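Local coordinates for protein CurH (Lyngbya majuscula, PDB 3KG7) that probably removes water from a beta-hydroxyacyl intermediate during curacin biosynthesis, acting as the dehydratase domain of a polyketide synthase module, at residues C[183-188]-C[244-249]; C[224-229]-C[283-288]. One frame throughout, in Å; residues are numbered along the deposited sequence.

Contact 1: residues C[183-188]-C[244-249]; sequences LEIEVP and FYAYVE
Strands 183-186 and 244-248 run antiparallel, their short axes 4.7 Å apart at closest approach and their directions 146° apart, with Leu183 facing Ala246, Glu184 facing Tyr245 and Ile185 facing Phe244. Two pairs of backbone hydrogen bonds fasten the ladder. Leu183 and Ala246 exchange N-H and C=O in both directions; Ile185 and Phe244 do the same, with Ile185 N reaching Phe244 O at 2.8 Å. Between these rungs Glu184 and Tyr245 form the non-hydrogen-bonded pair.

On the face that carries Leu183, Ile185, Phe244 and Ala246 the contact is apolar. With CG set between its backbone N and carbonyl carbon (chi1 63°), the Phe244 ring is brought beside the neighbouring strand, and Ile185 sits over one ring face in a CH-pi contact, Ile185 CB lying 4.2 Å from the centroid. The CG2 branch of Ile185 touches the far end of the ring, 3.6 Å from Phe244 CZ, while Ile185 CD1 turns to Ala246 CB at 3.8 Å.

The other face pairs Glu184 and Tyr245 side by side and pointing the same way. The extended glutamate chain follows the ring, with Glu184 CG 3.7 Å from Tyr245 CE1, and the carboxylate plane stands at 89° to the ring. Were Tyr245 cut back to an alanine, CB and CG of Glu184 would probably lose the ring they lie along, leaving the chain less steadied on that side. Beyond the pair, Glu186 forms a salt bridge with Arg172 on the adjoining strand. Strands 181-186 and 243-255 are thus adjacent members of a hotdog sheet in the double hotdog of the dehydratase, flanked by 171-176 beyond the first and 260-268 beyond the second.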
loop_
_atom_site.group_PDB
_atom_site.type_symbol
_atom_site.label_atom_id
_atom_site.label_comp_id
_atom_site.label_asym_id
_atom_site.label_seq_id
_atom_site.Cartn_x
_atom_site.Cartn_y
_atom_site.Cartn_z
ATOM N N LEU C 183 38.303 0.885 -12.145
ATOM C CA LEU C 183 37.626 -0.367 -12.501
ATOM C C LEU C 183 36.852 -0.231 -13.812
ATOM O O LEU C 183 36.088 0.721 -13.994
ATOM C CB LEU C 183 36.651 -0.796 -11.395
ATOM C CG LEU C 183 37.174 -1.299 -10.045
ATOM C CD1 LEU C 183 36.060 -1.353 -9.009
ATOM C CD2 LEU C 183 37.827 -2.658 -10.183
ATOM N N GLU C 184 37.049 -1.182 -14.721
ATOM C CA GLU C 184 36.229 -1.273 -15.929
ATOM C C GLU C 184 35.075 -2.234 -15.660
ATOM O O GLU C 184 35.296 -3.411 -15.360
ATOM C CB GLU C 184 37.064 -1.738 -17.128
ATOM C CG GLU C 184 36.299 -1.805 -18.450
ATOM C CD GLU C 184 37.182 -2.186 -19.631
ATOM O OE1 GLU C 184 38.173 -1.469 -19.899
ATOM O OE2 GLU C 184 36.878 -3.200 -20.298
ATOM N N ILE C 185 33.850 -1.725 -15.770
ATOM C CA ILE C 185 32.663 -2.467 -15.357
ATOM C C ILE C 185 31.698 -2.693 -16.519
ATOM O O ILE C 185 31.411 -1.768 -17.279
ATOM C CB ILE C 185 31.960 -1.757 -14.182
ATOM C CG1 ILE C 185 32.858 -1.797 -12.942
ATOM C CG2 ILE C 185 30.619 -2.394 -13.876
ATOM C CD1 ILE C 185 32.570 -0.702 -11.940
ATOM N N GLU C 186 31.218 -3.932 -16.644
ATOM C CA GLU C 186 30.258 -4.335 -17.672
ATOM C C GLU C 186 29.155 -5.202 -17.052
ATOM O O GLU C 186 29.291 -5.663 -15.918
ATOM C CB GLU C 186 30.965 -5.101 -18.802
ATOM C CG GLU C 186 31.468 -6.502 -18.403
ATOM C CD GLU C 186 31.868 -7.377 -19.591
ATOM O OE1 GLU C 186 31.330 -7.178 -20.705
ATOM O OE2 GLU C 186 32.718 -8.278 -19.403
ATOM N N VAL C 187 28.074 -5.415 -17.804
ATOM C CA VAL C 187 26.955 -6.256 -17.377
ATOM C C VAL C 187 27.376 -7.729 -17.435
ATOM O O VAL C 187 27.657 -8.240 -18.526
ATOM C CB VAL C 187 25.718 -6.058 -18.301
ATOM C CG1 VAL C 187 24.582 -7.030 -17.940
ATOM C CG2 VAL C 187 25.234 -4.596 -18.286
ATOM N N PRO C 188 27.419 -8.421 -16.273
ATOM C CA PRO C 188 27.789 -9.837 -16.305
ATOM C C PRO C 188 26.848 -10.623 -17.207
ATOM O O PRO C 188 25.629 -10.440 -17.143
ATOM C CB PRO C 188 27.627 -10.280 -14.845
ATOM C CG PRO C 188 27.753 -9.037 -14.054
ATOM C CD PRO C 188 27.141 -7.960 -14.900
ATOM N N PHE C 244 31.278 0.937 -18.514
ATOM C CA PHE C 244 31.684 2.192 -17.874
ATOM C C PHE C 244 32.797 1.954 -16.856
ATOM O O PHE C 244 33.247 0.820 -16.673
ATOM C CB PHE C 244 30.491 2.877 -17.206
ATOM C CG PHE C 244 29.878 2.082 -16.082
ATOM C CD1 PHE C 244 30.205 2.360 -14.759
ATOM C CD2 PHE C 244 28.963 1.059 -16.346
ATOM C CE1 PHE C 244 29.635 1.626 -13.711
ATOM C CE2 PHE C 244 28.390 0.323 -15.304
ATOM C CZ PHE C 244 28.728 0.611 -13.985
ATOM N N TYR C 245 33.224 3.023 -16.189
ATOM C CA TYR C 245 34.361 2.967 -15.276
ATOM C C TYR C 245 34.036 3.500 -13.877
ATOM O O TYR C 245 33.167 4.365 -13.710
ATOM C CB TYR C 245 35.552 3.733 -15.872
ATOM C CG TYR C 245 36.029 3.191 -17.207
ATOM C CD1 TYR C 245 37.012 2.202 -17.270
ATOM C CD2 TYR C 245 35.497 3.670 -18.411
ATOM C CE1 TYR C 245 37.449 1.699 -18.487
ATOM C CE2 TYR C 245 35.930 3.172 -19.638
ATOM C CZ TYR C 245 36.904 2.185 -19.664
ATOM O OH TYR C 245 37.340 1.687 -20.868
ATOM N N ALA C 246 34.735 2.971 -12.877
ATOM C CA ALA C 246 34.667 3.494 -11.518
ATOM C C ALA C 246 36.048 4.007 -11.145
ATOM O O ALA C 246 37.025 3.256 -11.188
ATOM C CB ALA C 246 34.207 2.422 -10.549
ATOM N N TYR C 247 36.119 5.284 -10.778
ATOM C CA TYR C 247 37.383 5.991 -10.599
ATOM C C TYR C 247 37.497 6.535 -9.173
ATOM O O TYR C 247 36.639 7.291 -8.721
ATOM C CB TYR C 247 37.452 7.122 -11.640
ATOM C CG TYR C 247 38.761 7.865 -11.753
ATOM C CD1 TYR C 247 39.979 7.185 -11.838
ATOM C CD2 TYR C 247 38.783 9.261 -11.815
ATOM C CE1 TYR C 247 41.186 7.875 -11.954
ATOM C CE2 TYR C 247 39.993 9.965 -11.937
ATOM C CZ TYR C 247 41.182 9.261 -12.003
ATOM O OH TYR C 247 42.370 9.936 -12.114
ATOM N N VAL C 248 38.543 6.130 -8.460
ATOM C CA VAL C 248 38.795 6.629 -7.105
ATOM C C VAL C 248 40.061 7.485 -7.120
ATOM O O VAL C 248 41.127 7.016 -7.519
ATOM C CB VAL C 248 38.903 5.474 -6.069
ATOM C CG1 VAL C 248 39.117 6.014 -4.656
ATOM C CG2 VAL C 248 37.659 4.601 -6.117
ATOM N N GLU C 249 39.932 8.740 -6.692
ATOM C CA GLU C 249 41.011 9.728 -6.825
ATOM C C GLU C 249 41.956 9.805 -5.625
ATOM O O GLU C 249 43.117 10.180 -5.781
ATOM C CB GLU C 249 40.436 11.112 -7.142
ATOM C CG GLU C 249 39.906 11.241 -8.564
ATOM C CD GLU C 249 38.904 12.376 -8.731
ATOM O OE1 GLU C 249 39.273 13.551 -8.517
ATOM O OE2 GLU C 249 37.742 12.095 -9.093
#

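Contact 2: residues C[224-229]-C[283-288]; sequences VFWAPW and VKRAPS
Trp226 and Arg285 meet obliquely, the aliphatic part of the arginine lying over one face of the indole. Arg285 CD stands 3.7 Å from the centroid of the six-membered ring of Trp226 in a CH-pi contact, and Arg285 CG lies close to Trp226 CZ3 and CH2. Bends at chi2 (-89°) and chi3 (-70°) carry the rest of the chain past the indole, and the guanidinium plane ends 77° from that of the ring, with Trp226 NE1 toward the guanidinium edge rather than its face. Val224 instead takes a guanidinium face: it crosses Arg285 at about a right angle, and Val224 CG1 comes within 3.5 Å of Arg285 NE. Further along the indole, Val283 also crosses Trp226 nearly at right angles, Val283 CG2 meeting Trp226 CE3 at 3.6 Å. Phe218 packs edge-to-face with the same tryptophan.

Trp226, Arg285, Pro228 and Val283 lie on one face of an antiparallel pair made by strands 225-229 and 283-286, part of the double hotdog architecture of the dehydratase domain, in which strands 225-236 and 274-286 are neighbours. Ala227 and Lys284 are a hydrogen-bonded pair; Lys284 N to Ala227 O measures 2.7 Å. Ala286 N also bonds to Phe225 O.

On the opposite face the methyls of Ala227 and Ala286 touch, CB to CB 3.8 Å, and both pack on Phe291 of the C-terminal helix. Lys284 leaves with CG anti to the backbone N and its chain bends farther out, which brings Lys284 NZ over a face of Trp229, 4.7 Å from the centroid of its five-membered ring, as a cation-pi pair. Tyr44 OH bridges the ends of the two strands, hydrogen-bonded to both Phe225 N and Ala286 O.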
loop_
_atom_site.group_PDB
_atom_site.type_symbol
_atom_site.label_atom_id
_atom_site.label_comp_id
_atom_site.label_asym_id
_atom_site.label_seq_id
_atom_site.Cartn_x
_atom_site.Cartn_y
_atom_site.Cartn_z
ATOM N N VAL C 224 36.943 -11.280 9.118
ATOM C CA VAL C 224 35.847 -10.361 9.419
ATOM C C VAL C 224 35.523 -9.474 8.220
ATOM O O VAL C 224 36.424 -8.925 7.586
ATOM C CB VAL C 224 36.185 -9.495 10.667
ATOM C CG1 VAL C 224 35.218 -8.318 10.824
ATOM C CG2 VAL C 224 36.201 -10.360 11.931
ATOM N N PHE C 225 34.230 -9.343 7.927
ATOM C CA PHE C 225 33.724 -8.583 6.775
ATOM C C PHE C 225 33.679 -7.074 7.021
ATOM O O PHE C 225 33.456 -6.622 8.147
ATOM C CB PHE C 225 32.322 -9.096 6.410
ATOM C CG PHE C 225 31.708 -8.443 5.200
ATOM C CD1 PHE C 225 32.334 -8.504 3.954
ATOM C CD2 PHE C 225 30.468 -7.807 5.300
ATOM C CE1 PHE C 225 31.745 -7.908 2.827
ATOM C CE2 PHE C 225 29.869 -7.214 4.184
ATOM C CZ PHE C 225 30.507 -7.263 2.946
ATOM N N TRP C 226 33.903 -6.306 5.955
ATOM C CA TRP C 226 33.714 -4.851 5.956
ATOM C C TRP C 226 32.349 -4.507 5.349
ATOM O O TRP C 226 32.207 -4.463 4.123
ATOM C CB TRP C 226 34.806 -4.160 5.129
ATOM C CG TRP C 226 36.152 -3.986 5.787
ATOM C CD1 TRP C 226 37.279 -4.721 5.546
ATOM C CD2 TRP C 226 36.524 -2.990 6.752
ATOM N NE1 TRP C 226 38.325 -4.260 6.313
ATOM C CE2 TRP C 226 37.890 -3.198 7.061
ATOM C CE3 TRP C 226 35.836 -1.952 7.394
ATOM C CZ2 TRP C 226 38.584 -2.401 7.986
ATOM C CZ3 TRP C 226 36.530 -1.157 8.315
ATOM C CH2 TRP C 226 37.888 -1.390 8.601
ATOM N N ALA C 227 31.357 -4.260 6.207
ATOM C CA ALA C 227 29.984 -3.968 5.768
ATOM C C ALA C 227 29.747 -2.486 5.501
ATOM O O ALA C 227 30.078 -1.648 6.346
ATOM C CB ALA C 227 28.981 -4.464 6.788
ATOM N N PRO C 228 29.183 -2.157 4.322
ATOM C CA PRO C 228 28.717 -0.800 4.060
ATOM C C PRO C 228 27.809 -0.314 5.185
ATOM O O PRO C 228 26.919 -1.039 5.622
ATOM C CB PRO C 228 27.933 -0.949 2.754
ATOM C CG PRO C 228 28.588 -2.091 2.061
ATOM C CD PRO C 228 28.992 -3.041 3.155
ATOM N N TRP C 229 28.048 0.906 5.652
ATOM C CA TRP C 229 27.354 1.423 6.827
ATOM C C TRP C 229 26.574 2.712 6.557
ATOM O O TRP C 229 25.461 2.895 7.058
ATOM C CB TRP C 229 28.347 1.613 7.976
ATOM C CG TRP C 229 27.736 2.177 9.223
ATOM C CD1 TRP C 229 26.601 1.743 9.855
ATOM C CD2 TRP C 229 28.234 3.274 10.000
ATOM N NE1 TRP C 229 26.360 2.508 10.971
ATOM C CE2 TRP C 229 27.346 3.454 11.085
ATOM C CE3 TRP C 229 29.342 4.126 9.882
ATOM C CZ2 TRP C 229 27.533 4.453 12.050
ATOM C CZ3 TRP C 229 29.526 5.122 10.842
ATOM C CH2 TRP C 229 28.626 5.273 11.913
ATOM N N VAL C 283 32.464 1.915 5.003
ATOM C CA VAL C 283 32.357 0.531 5.450
ATOM C C VAL C 283 32.760 0.429 6.920
ATOM O O VAL C 283 33.563 1.222 7.405
ATOM C CB VAL C 283 33.197 -0.441 4.576
ATOM C CG1 VAL C 283 32.612 -0.534 3.165
ATOM C CG2 VAL C 283 34.670 -0.020 4.532
ATOM N N LYS C 284 32.180 -0.531 7.629
ATOM C CA LYS C 284 32.544 -0.777 9.022
ATOM C C LYS C 284 32.671 -2.278 9.273
ATOM O O LYS C 284 31.948 -3.082 8.673
ATOM C CB LYS C 284 31.522 -0.146 9.975
ATOM C CG LYS C 284 31.961 -0.102 11.441
ATOM C CD LYS C 284 30.874 0.463 12.350
ATOM C CE LYS C 284 29.781 -0.562 12.633
ATOM N NZ LYS C 284 28.819 -0.079 13.661
ATOM N N ARG C 285 33.598 -2.647 10.154
ATOM C CA ARG C 285 33.810 -4.046 10.525
ATOM C C ARG C 285 32.530 -4.665 11.095
ATOM O O ARG C 285 31.886 -4.090 11.977
ATOM C CB ARG C 285 34.954 -4.160 11.534
ATOM C CG ARG C 285 36.297 -3.652 11.026
ATOM C CD ARG C 285 37.114 -4.741 10.325
ATOM N NE ARG C 285 37.608 -5.765 11.252
ATOM C CZ ARG C 285 38.703 -6.501 11.062
ATOM N NH1 ARG C 285 39.456 -6.335 9.982
ATOM N NH2 ARG C 285 39.051 -7.406 11.966
ATOM N N ALA C 286 32.157 -5.828 10.570
ATOM C CA ALA C 286 30.961 -6.523 11.027
ATOM C C ALA C 286 31.203 -8.027 11.107
ATOM O O ALA C 286 31.117 -8.728 10.095
ATOM C CB ALA C 286 29.770 -6.203 10.118
ATOM N N PRO C 287 31.528 -8.527 12.314
ATOM C CA PRO C 287 31.699 -9.968 12.522
ATOM C C PRO C 287 30.380 -10.716 12.337
ATOM O O PRO C 287 29.310 -10.152 12.570
ATOM C CB PRO C 287 32.191 -10.067 13.969
ATOM C CG PRO C 287 31.757 -8.803 14.615
ATOM C CD PRO C 287 31.766 -7.755 13.548
ATOM N N SER C 288 30.473 -11.976 11.921
ATOM C CA SER C 288 29.301 -12.765 11.527
ATOM C C SER C 288 28.219 -12.916 12.605
ATOM O O SER C 288 27.034 -12.961 12.280
ATOM C CB SER C 288 29.730 -14.135 11.008
ATOM O OG SER C 288 28.687 -14.720 10.253
#

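Contacts 1 and 2 lie about 23 Å apart between centres, with about 12 Å between their nearest atoms, and do not touch. Their segments alternate along the chain: 183-188, then 224-229, 244-249 and finally 283-288. Strands 225-236 and 243-255 follow each other in sequence but are not neighbours in the strand order, since 274-286 and 260-268 lie between them. The order 225-236, 274-286, 260-268, 243-255, 181-186 therefore puts contact 1 and contact 2 at two separate strand junctions of one antiparallel array. Each contact joins chain parts over fifty residues apart, and this shared run of strands is consistent with all four segments belonging to one of the two hotdog halves.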